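PDB 4Q3M: MGS-M4 from Unidentified, which is an aldo-keto reductase family enzyme that probably reduces carbonyl compounds with a nicotinamide cofactor, its natural substrate being unknown. Local coordinates for residues A30-D43 against I228-F241. Sequence-based numbering, arbitrary orientation.
Sequences AVKAALEGGYRHID and IPKSITPERIVQNF. With SO4 (sulfate ion), chain G.
Tyr-39 lays one face of its ring against Phe-241, whose CD1 sits over the ring centre. The planes are inclined by 38°, neither parallel nor perpendicular, and the two side chains run antiparallel alongside each other. Ile-237 O lies at the edge of the Tyr-39 ring, in its plane, and accepts a hydrogen bond from Tyr-39 OH at 2.7 Å on a lone pair. CG of Tyr-39 lies beside its backbone N (chi1 -75°), which carries the ring across to helix 234-241. A leucine here would probably leave Ile-237 O without this donor and Phe-241 CD1 without a ring to cover.

Gly-38 ends helix 26-37 in a Schellman motif. A CB at this residue would clash with the Phe-241 ring. The axes of segments 30-37 and 234-241 come within 9.4 Å and cross at -39°. Ile-237 packs between them. Its CG2 meets Ala-34 CB at 3.7 Å, and its CD1 reaches Ala-30 and Ala-33.

Deeper in, CD1 of Ile-228 packs against the carboxylate of Asp-43, 3.5 Å from CG. Asp-43 OD2 is salt-bridged to Lys-73, and OD1 accepts from Gln-158 NE2. Lys-230 N hydrogen-bonds a sulfate, probably from the crystallisation liquor. Helices 26-37 and 234-241 follow the outermost strands, 17-18 and 226-227, consistent with TIM-barrel closure. Asp-43 and Lys-73, with Tyr-48 beside Lys-230, are consistent with the Asp-Tyr-Lys-His active site of aldo-keto reductases.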
ATOM      1  N   ALA A  30      -2.068  -0.380 -32.044  1.00 65.89           N
ATOM      2  CA  ALA A  30      -3.025  -0.689 -30.987  1.00 59.07           C
ATOM      3  C   ALA A  30      -4.095   0.390 -30.855  1.00 59.60           C
ATOM      4  O   ALA A  30      -5.278   0.083 -30.705  1.00 62.00           O
ATOM      5  CB  ALA A  30      -2.301  -0.879 -29.662  1.00 55.77           C
ATOM      6  N   VAL A  31      -3.672   1.650 -30.913  1.00 58.95           N
ATOM      7  CA  VAL A  31      -4.588   2.778 -30.776  1.00 60.63           C
ATOM      8  C   VAL A  31      -5.673   2.763 -31.849  1.00 71.12           C
ATOM      9  O   VAL A  31      -6.859   2.883 -31.543  1.00 72.56           O
ATOM     10  CB  VAL A  31      -3.836   4.125 -30.836  1.00 57.00           C
ATOM     11  CG1 VAL A  31      -4.815   5.280 -30.983  1.00 56.72           C
ATOM     12  CG2 VAL A  31      -2.978   4.308 -29.594  1.00 53.81           C
ATOM     13  N   LYS A  32      -5.267   2.601 -33.105  1.00 78.22           N
ATOM     14  CA  LYS A  32      -6.218   2.594 -34.211  1.00 82.67           C
ATOM     15  C   LYS A  32      -7.069   1.329 -34.216  1.00 80.56           C
ATOM     16  O   LYS A  32      -8.267   1.382 -34.496  1.00 80.75           O
ATOM     17  CB  LYS A  32      -5.495   2.738 -35.549  1.00 90.44           C
ATOM     18  CG  LYS A  32      -6.435   2.803 -36.738  1.00 99.82           C
ATOM     19  CD  LYS A  32      -6.271   4.105 -37.494  1.00107.83           C
ATOM     20  CE  LYS A  32      -4.839   4.282 -37.958  1.00112.90           C
ATOM     21  NZ  LYS A  32      -4.689   5.486 -38.811  1.00116.36           N
ATOM     22  N   ALA A  33      -6.449   0.192 -33.908  1.00 78.63           N
ATOM     23  CA  ALA A  33      -7.175  -1.069 -33.804  1.00 75.67           C
ATOM     24  C   ALA A  33      -8.255  -0.965 -32.734  1.00 69.38           C
ATOM     25  O   ALA A  33      -9.280  -1.642 -32.799  1.00 72.19           O
ATOM     26  CB  ALA A  33      -6.223  -2.213 -33.492  1.00 61.98           C
ATOM     27  N   ALA A  34      -8.011  -0.102 -31.752  1.00 61.21           N
ATOM     28  CA  ALA A  34      -8.983   0.178 -30.706  1.00 57.68           C
ATOM     29  C   ALA A  34     -10.007   1.207 -31.177  1.00 56.87           C
ATOM     30  O   ALA A  34     -11.210   1.026 -30.992  1.00 59.83           O
ATOM     31  CB  ALA A  34      -8.281   0.665 -29.451  1.00 54.96           C
ATOM     32  N   LEU A  35      -9.521   2.285 -31.788  1.00 55.05           N
ATOM     33  CA  LEU A  35     -10.389   3.352 -32.278  1.00 59.04           C
ATOM     34  C   LEU A  35     -11.392   2.835 -33.306  1.00 66.80           C
ATOM     35  O   LEU A  35     -12.554   3.245 -33.311  1.00 69.66           O
ATOM     36  CB  LEU A  35      -9.557   4.486 -32.881  1.00 52.95           C
ATOM     37  CG  LEU A  35      -8.871   5.434 -31.894  1.00 57.17           C
ATOM     38  CD1 LEU A  35      -7.973   6.418 -32.627  1.00 56.34           C
ATOM     39  CD2 LEU A  35      -9.901   6.174 -31.055  1.00 48.11           C
ATOM     40  N   GLU A  36     -10.939   1.934 -34.172  1.00 69.93           N
ATOM     41  CA  GLU A  36     -11.820   1.308 -35.151  1.00 72.97           C
ATOM     42  C   GLU A  36     -12.813   0.377 -34.463  1.00 74.57           C
ATOM     43  O   GLU A  36     -13.940   0.206 -34.924  1.00 79.75           O
ATOM     44  CB  GLU A  36     -11.010   0.533 -36.193  1.00 76.37           C
ATOM     45  CG  GLU A  36     -10.137   1.401 -37.083  1.00 80.35           C
ATOM     46  CD  GLU A  36      -9.264   0.582 -38.014  1.00 85.46           C
ATOM     47  OE1 GLU A  36      -8.551   1.183 -38.845  1.00 89.08           O
ATOM     48  OE2 GLU A  36      -9.291  -0.663 -37.914  1.00 86.00           O
ATOM     49  N   GLY A  37     -12.383  -0.218 -33.355  1.00 72.58           N
ATOM     50  CA  GLY A  37     -13.211  -1.149 -32.613  1.00 71.80           C
ATOM     51  C   GLY A  37     -14.341  -0.480 -31.854  1.00 67.21           C
ATOM     52  O   GLY A  37     -15.320  -1.129 -31.485  1.00 65.44           O
ATOM     53  N   GLY A  38     -14.206   0.820 -31.614  1.00 64.71           N
ATOM     54  CA  GLY A  38     -15.240   1.573 -30.928  1.00 62.31           C
ATOM     55  C   GLY A  38     -14.730   2.391 -29.758  1.00 58.40           C
ATOM     56  O   GLY A  38     -15.491   3.137 -29.138  1.00 55.18           O
ATOM     57  N   TYR A  39     -13.445   2.251 -29.447  1.00 55.35           N
ATOM     58  CA  TYR A  39     -12.830   3.017 -28.369  1.00 51.87           C
ATOM     59  C   TYR A  39     -12.866   4.512 -28.663  1.00 50.02           C
ATOM     60  O   TYR A  39     -12.604   4.937 -29.786  1.00 53.47           O
ATOM     61  CB  TYR A  39     -11.381   2.575 -28.143  1.00 51.55           C
ATOM     62  CG  TYR A  39     -11.220   1.251 -27.430  1.00 51.57           C
ATOM     63  CD1 TYR A  39     -11.441   0.050 -28.090  1.00 56.55           C
ATOM     64  CD2 TYR A  39     -10.826   1.202 -26.098  1.00 48.37           C
ATOM     65  CE1 TYR A  39     -11.282  -1.160 -27.447  1.00 57.26           C
ATOM     66  CE2 TYR A  39     -10.667  -0.006 -25.444  1.00 49.96           C
ATOM     67  CZ  TYR A  39     -10.898  -1.184 -26.123  1.00 56.93           C
ATOM     68  OH  TYR A  39     -10.742  -2.390 -25.480  1.00 61.30           O
ATOM     69  N   ARG A  40     -13.196   5.302 -27.648  1.00 48.29           N
ATOM     70  CA  ARG A  40     -13.155   6.755 -27.760  1.00 47.42           C
ATOM     71  C   ARG A  40     -12.364   7.341 -26.596  1.00 48.28           C
ATOM     72  O   ARG A  40     -12.514   8.513 -26.251  1.00 40.03           O
ATOM     73  CB  ARG A  40     -14.568   7.339 -27.801  1.00 45.73           C
ATOM     74  CG  ARG A  40     -15.337   7.012 -29.073  1.00 48.61           C
ATOM     75  CD  ARG A  40     -14.594   7.506 -30.306  1.00 51.11           C
ATOM     76  NE  ARG A  40     -15.343   7.263 -31.537  1.00 58.05           N
ATOM     77  CZ  ARG A  40     -15.248   6.154 -32.263  1.00 60.73           C
ATOM     78  NH1 ARG A  40     -14.435   5.177 -31.884  1.00 61.72           N
ATOM     79  NH2 ARG A  40     -15.966   6.021 -33.370  1.00 60.90           N
ATOM     80  N   HIS A  41     -11.517   6.508 -26.001  1.00 48.57           N
ATOM     81  CA  HIS A  41     -10.716   6.904 -24.851  1.00 49.70           C
ATOM     82  C   HIS A  41      -9.333   6.260 -24.922  1.00 49.08           C
ATOM     83  O   HIS A  41      -9.210   5.037 -24.971  1.00 54.53           O
ATOM     84  CB  HIS A  41     -11.428   6.516 -23.552  1.00 55.57           C
ATOM     85  CG  HIS A  41     -10.655   6.838 -22.309  1.00 58.90           C
ATOM     86  ND1 HIS A  41     -10.937   6.258 -21.091  1.00 56.77           N
ATOM     87  CD2 HIS A  41      -9.618   7.682 -22.093  1.00 60.35           C
ATOM     88  CE1 HIS A  41     -10.104   6.725 -20.179  1.00 55.68           C
ATOM     89  NE2 HIS A  41      -9.294   7.591 -20.761  1.00 58.08           N
ATOM     90  N   ILE A  42      -8.298   7.092 -24.938  1.00 44.46           N
ATOM     91  CA  ILE A  42      -6.922   6.608 -24.990  1.00 44.32           C
ATOM     92  C   ILE A  42      -6.130   7.116 -23.789  1.00 50.21           C
ATOM     93  O   ILE A  42      -6.155   8.307 -23.477  1.00 54.39           O
ATOM     94  CB  ILE A  42      -6.217   7.045 -26.289  1.00 46.15           C
ATOM     95  CG1 ILE A  42      -7.059   6.674 -27.512  1.00 46.13           C
ATOM     96  CG2 ILE A  42      -4.834   6.418 -26.382  1.00 48.75           C
ATOM     97  CD1 ILE A  42      -7.184   5.184 -27.739  1.00 47.18           C
ATOM     98  N   ASP A  43      -5.428   6.209 -23.118  1.00 48.29           N
ATOM     99  CA  ASP A  43      -4.670   6.558 -21.922  1.00 43.11           C
ATOM    100  C   ASP A  43      -3.169   6.371 -22.134  1.00 40.80           C
ATOM    101  O   ASP A  43      -2.700   5.255 -22.360  1.00 42.45           O
ATOM    102  CB  ASP A  43      -5.140   5.716 -20.733  1.00 44.44           C
ATOM    103  CG  ASP A  43      -4.431   6.081 -19.442  1.00 45.53           C
ATOM    104  OD1 ASP A  43      -4.941   6.954 -18.710  1.00 47.91           O
ATOM    105  OD2 ASP A  43      -3.367   5.492 -19.159  1.00 42.79           O
ATOM    106  N   ILE A 228      -9.255   0.989 -17.873  1.00 50.05           N
ATOM    107  CA  ILE A 228      -8.374   1.127 -19.029  1.00 47.84           C
ATOM    108  C   ILE A 228      -7.429  -0.065 -19.193  1.00 42.22           C
ATOM    109  O   ILE A 228      -6.255   0.012 -18.834  1.00 42.56           O
ATOM    110  CB  ILE A 228      -7.540   2.420 -18.939  1.00 49.16           C
ATOM    111  CG1 ILE A 228      -7.081   2.660 -17.498  1.00 46.57           C
ATOM    112  CG2 ILE A 228      -8.351   3.609 -19.425  1.00 53.10           C
ATOM    113  CD1 ILE A 228      -6.074   3.777 -17.354  1.00 49.63           C
ATOM    114  N   PRO A 229      -7.940  -1.176 -19.746  1.00 43.13           N
ATOM    115  CA  PRO A 229      -7.100  -2.359 -19.970  1.00 48.36           C
ATOM    116  C   PRO A 229      -6.047  -2.135 -21.053  1.00 56.46           C
ATOM    117  O   PRO A 229      -6.361  -1.625 -22.129  1.00 59.55           O
ATOM    118  CB  PRO A 229      -8.107  -3.431 -20.398  1.00 45.42           C
ATOM    119  CG  PRO A 229      -9.258  -2.667 -20.956  1.00 45.24           C
ATOM    120  CD  PRO A 229      -9.338  -1.403 -20.152  1.00 40.61           C
ATOM    121  N   LYS A 230      -4.806  -2.515 -20.760  1.00 56.27           N
ATOM    122  CA  LYS A 230      -3.706  -2.358 -21.705  1.00 62.12           C
ATOM    123  C   LYS A 230      -3.566  -3.590 -22.592  1.00 65.41           C
ATOM    124  O   LYS A 230      -3.699  -4.719 -22.119  1.00 65.03           O
ATOM    125  CB  LYS A 230      -2.394  -2.097 -20.961  1.00 65.59           C
ATOM    126  CG  LYS A 230      -2.471  -0.991 -19.922  1.00 68.68           C
ATOM    127  CD  LYS A 230      -1.176  -0.887 -19.131  1.00 72.67           C
ATOM    128  CE  LYS A 230      -1.307   0.098 -17.979  1.00 74.10           C
ATOM    129  NZ  LYS A 230      -1.527   1.491 -18.454  1.00 76.74           N
ATOM    130  N   SER A 231      -3.291  -3.365 -23.875  1.00 69.12           N
ATOM    131  CA  SER A 231      -3.108  -4.455 -24.830  1.00 67.52           C
ATOM    132  C   SER A 231      -2.536  -3.953 -26.153  1.00 69.69           C
ATOM    133  O   SER A 231      -2.741  -2.800 -26.532  1.00 69.59           O
ATOM    134  CB  SER A 231      -4.432  -5.179 -25.085  1.00 67.19           C
ATOM    135  OG  SER A 231      -4.252  -6.283 -25.955  1.00 70.74           O
ATOM    136  N   ILE A 232      -1.817  -4.827 -26.851  1.00 71.54           N
ATOM    137  CA  ILE A 232      -1.334  -4.529 -28.194  1.00 75.31           C
ATOM    138  C   ILE A 232      -1.801  -5.602 -29.169  1.00 80.24           C
ATOM    139  O   ILE A 232      -1.473  -5.565 -30.356  1.00 84.96           O
ATOM    140  CB  ILE A 232       0.202  -4.428 -28.250  1.00 79.70           C
ATOM    141  CG1 ILE A 232       0.844  -5.730 -27.763  1.00 82.59           C
ATOM    142  CG2 ILE A 232       0.689  -3.238 -27.439  1.00 78.28           C
ATOM    143  CD1 ILE A 232       2.348  -5.766 -27.924  1.00 87.56           C
ATOM    144  N   THR A 233      -2.565  -6.562 -28.656  1.00 79.80           N
ATOM    145  CA  THR A 233      -3.127  -7.624 -29.481  1.00 83.97           C
ATOM    146  C   THR A 233      -4.549  -7.268 -29.897  1.00 85.94           C
ATOM    147  O   THR A 233      -5.460  -7.284 -29.068  1.00 84.02           O
ATOM    148  CB  THR A 233      -3.129  -8.974 -28.742  1.00 80.99           C
ATOM    149  OG1 THR A 233      -1.816  -9.250 -28.241  1.00 80.85           O
ATOM    150  CG2 THR A 233      -3.561 -10.093 -29.676  1.00 82.39           C
ATOM    151  N   PRO A 234      -4.739  -6.951 -31.189  1.00 90.49           N
ATOM    152  CA  PRO A 234      -5.997  -6.459 -31.770  1.00 90.85           C
ATOM    153  C   PRO A 234      -7.234  -7.253 -31.355  1.00 88.00           C
ATOM    154  O   PRO A 234      -8.275  -6.652 -31.088  1.00 86.47           O
ATOM    155  CB  PRO A 234      -5.754  -6.595 -33.274  1.00 97.33           C
ATOM    156  CG  PRO A 234      -4.288  -6.429 -33.420  1.00 99.94           C
ATOM    157  CD  PRO A 234      -3.685  -7.087 -32.210  1.00 96.06           C
ATOM    158  N   GLU A 235      -7.120  -8.576 -31.301  1.00 90.32           N
ATOM    159  CA  GLU A 235      -8.250  -9.421 -30.929  1.00 89.06           C
ATOM    160  C   GLU A 235      -8.722  -9.145 -29.505  1.00 80.57           C
ATOM    161  O   GLU A 235      -9.907  -8.911 -29.272  1.00 75.61           O
ATOM    162  CB  GLU A 235      -7.893 -10.901 -31.073  1.00 93.44           C
ATOM    163  CG  GLU A 235      -8.846 -11.829 -30.336  1.00 92.60           C
ATOM    164  CD  GLU A 235      -9.097 -13.126 -31.077  1.00 99.00           C
ATOM    165  OE1 GLU A 235      -8.118 -13.743 -31.547  1.00103.80           O
ATOM    166  OE2 GLU A 235     -10.274 -13.529 -31.189  1.00 99.55           O
ATOM    167  N   ARG A 236      -7.790  -9.174 -28.558  1.00 80.19           N
ATOM    168  CA  ARG A 236      -8.130  -8.969 -27.156  1.00 82.07           C
ATOM    169  C   ARG A 236      -8.595  -7.538 -26.904  1.00 81.63           C
ATOM    170  O   ARG A 236      -9.344  -7.280 -25.963  1.00 76.80           O
ATOM    171  CB  ARG A 236      -6.940  -9.306 -26.256  1.00 85.50           C
ATOM    172  CG  ARG A 236      -7.268 -10.329 -25.182  1.00 92.87           C
ATOM    173  CD  ARG A 236      -6.144 -10.473 -24.173  1.00 98.35           C
ATOM    174  NE  ARG A 236      -6.509 -11.380 -23.089  1.00101.05           N
ATOM    175  CZ  ARG A 236      -5.791 -11.555 -21.985  1.00101.94           C
ATOM    176  NH1 ARG A 236      -4.663 -10.880 -21.811  1.00102.90           N
ATOM    177  NH2 ARG A 236      -6.203 -12.403 -21.051  1.00102.07           N
ATOM    178  N   ILE A 237      -8.150  -6.614 -27.750  1.00 82.20           N
ATOM    179  CA  ILE A 237      -8.605  -5.231 -27.680  1.00 77.56           C
ATOM    180  C   ILE A 237     -10.103  -5.158 -27.967  1.00 73.49           C
ATOM    181  O   ILE A 237     -10.840  -4.428 -27.304  1.00 69.41           O
ATOM    182  CB  ILE A 237      -7.844  -4.331 -28.675  1.00 79.36           C
ATOM    183  CG1 ILE A 237      -6.348  -4.331 -28.359  1.00 77.50           C
ATOM    184  CG2 ILE A 237      -8.384  -2.913 -28.637  1.00 79.14           C
ATOM    185  CD1 ILE A 237      -5.514  -3.544 -29.347  1.00 81.57           C
ATOM    186  N   VAL A 238     -10.543  -5.931 -28.955  1.00 75.61           N
ATOM    187  CA  VAL A 238     -11.956  -6.002 -29.309  1.00 73.95           C
ATOM    188  C   VAL A 238     -12.748  -6.721 -28.222  1.00 72.36           C
ATOM    189  O   VAL A 238     -13.851  -6.304 -27.863  1.00 72.11           O
ATOM    190  CB  VAL A 238     -12.162  -6.720 -30.659  1.00 72.27           C
ATOM    191  CG1 VAL A 238     -13.643  -6.826 -30.989  1.00 71.51           C
ATOM    192  CG2 VAL A 238     -11.418  -5.989 -31.765  1.00 71.36           C
ATOM    193  N   GLN A 239     -12.175  -7.802 -27.697  1.00 69.58           N
ATOM    194  CA  GLN A 239     -12.808  -8.564 -26.626  1.00 65.51           C
ATOM    195  C   GLN A 239     -12.987  -7.710 -25.376  1.00 62.06           C
ATOM    196  O   GLN A 239     -14.052  -7.713 -24.760  1.00 59.46           O
ATOM    197  CB  GLN A 239     -11.985  -9.810 -26.292  1.00 64.45           C
ATOM    198  CG  GLN A 239     -11.917 -10.833 -27.412  1.00 70.41           C
ATOM    199  CD  GLN A 239     -11.138 -12.073 -27.019  1.00 72.69           C
ATOM    200  OE1 GLN A 239     -10.546 -12.133 -25.941  1.00 71.16           O
ATOM    201  NE2 GLN A 239     -11.133 -13.070 -27.895  1.00 74.83           N
ATOM    202  N   ASN A 240     -11.941  -6.974 -25.015  1.00 59.80           N
ATOM    203  CA  ASN A 240     -11.979  -6.108 -23.842  1.00 53.65           C
ATOM    204  C   ASN A 240     -13.005  -4.988 -23.978  1.00 53.55           C
ATOM    205  O   ASN A 240     -13.413  -4.387 -22.985  1.00 51.80           O
ATOM    206  CB  ASN A 240     -10.595  -5.512 -23.577  1.00 51.70           C
ATOM    207  CG  ASN A 240      -9.616  -6.534 -23.031  1.00 46.20           C
ATOM    208  OD1 ASN A 240      -9.874  -7.737 -23.062  1.00 46.83           O
ATOM    209  ND2 ASN A 240      -8.483  -6.058 -22.528  1.00 44.87           N
ATOM    210  N   PHE A 241     -13.423  -4.714 -25.210  1.00 58.84           N
ATOM    211  CA  PHE A 241     -14.415  -3.678 -25.466  1.00 61.25           C
ATOM    212  C   PHE A 241     -15.827  -4.254 -25.503  1.00 63.98           C
ATOM    213  O   PHE A 241     -16.791  -3.569 -25.164  1.00 65.12           O
ATOM    214  CB  PHE A 241     -14.113  -2.958 -26.779  1.00 62.15           C
ATOM    215  CG  PHE A 241     -14.957  -1.736 -27.006  1.00 63.53           C
ATOM    216  CD1 PHE A 241     -14.701  -0.564 -26.314  1.00 63.32           C
ATOM    217  CD2 PHE A 241     -16.004  -1.759 -27.912  1.00 64.16           C
ATOM    218  CE1 PHE A 241     -15.475   0.562 -26.519  1.00 63.62           C
ATOM    219  CE2 PHE A 241     -16.781  -0.636 -28.122  1.00 64.79           C
ATOM    220  CZ  PHE A 241     -16.516   0.527 -27.424  1.00 64.42           C
TER
HETATM  221  S   SO4 G 301      -3.808  -4.740 -17.727  1.00 60.52           S
HETATM  222  O1  SO4 G 301      -2.994  -5.623 -18.557  1.00 60.98           O
HETATM  223  O2  SO4 G 301      -3.108  -3.475 -17.530  1.00 62.59           O
HETATM  224  O3  SO4 G 301      -5.083  -4.490 -18.392  1.00 65.74           O
HETATM  225  O4  SO4 G 301      -4.047  -5.374 -16.434  1.00 53.10           O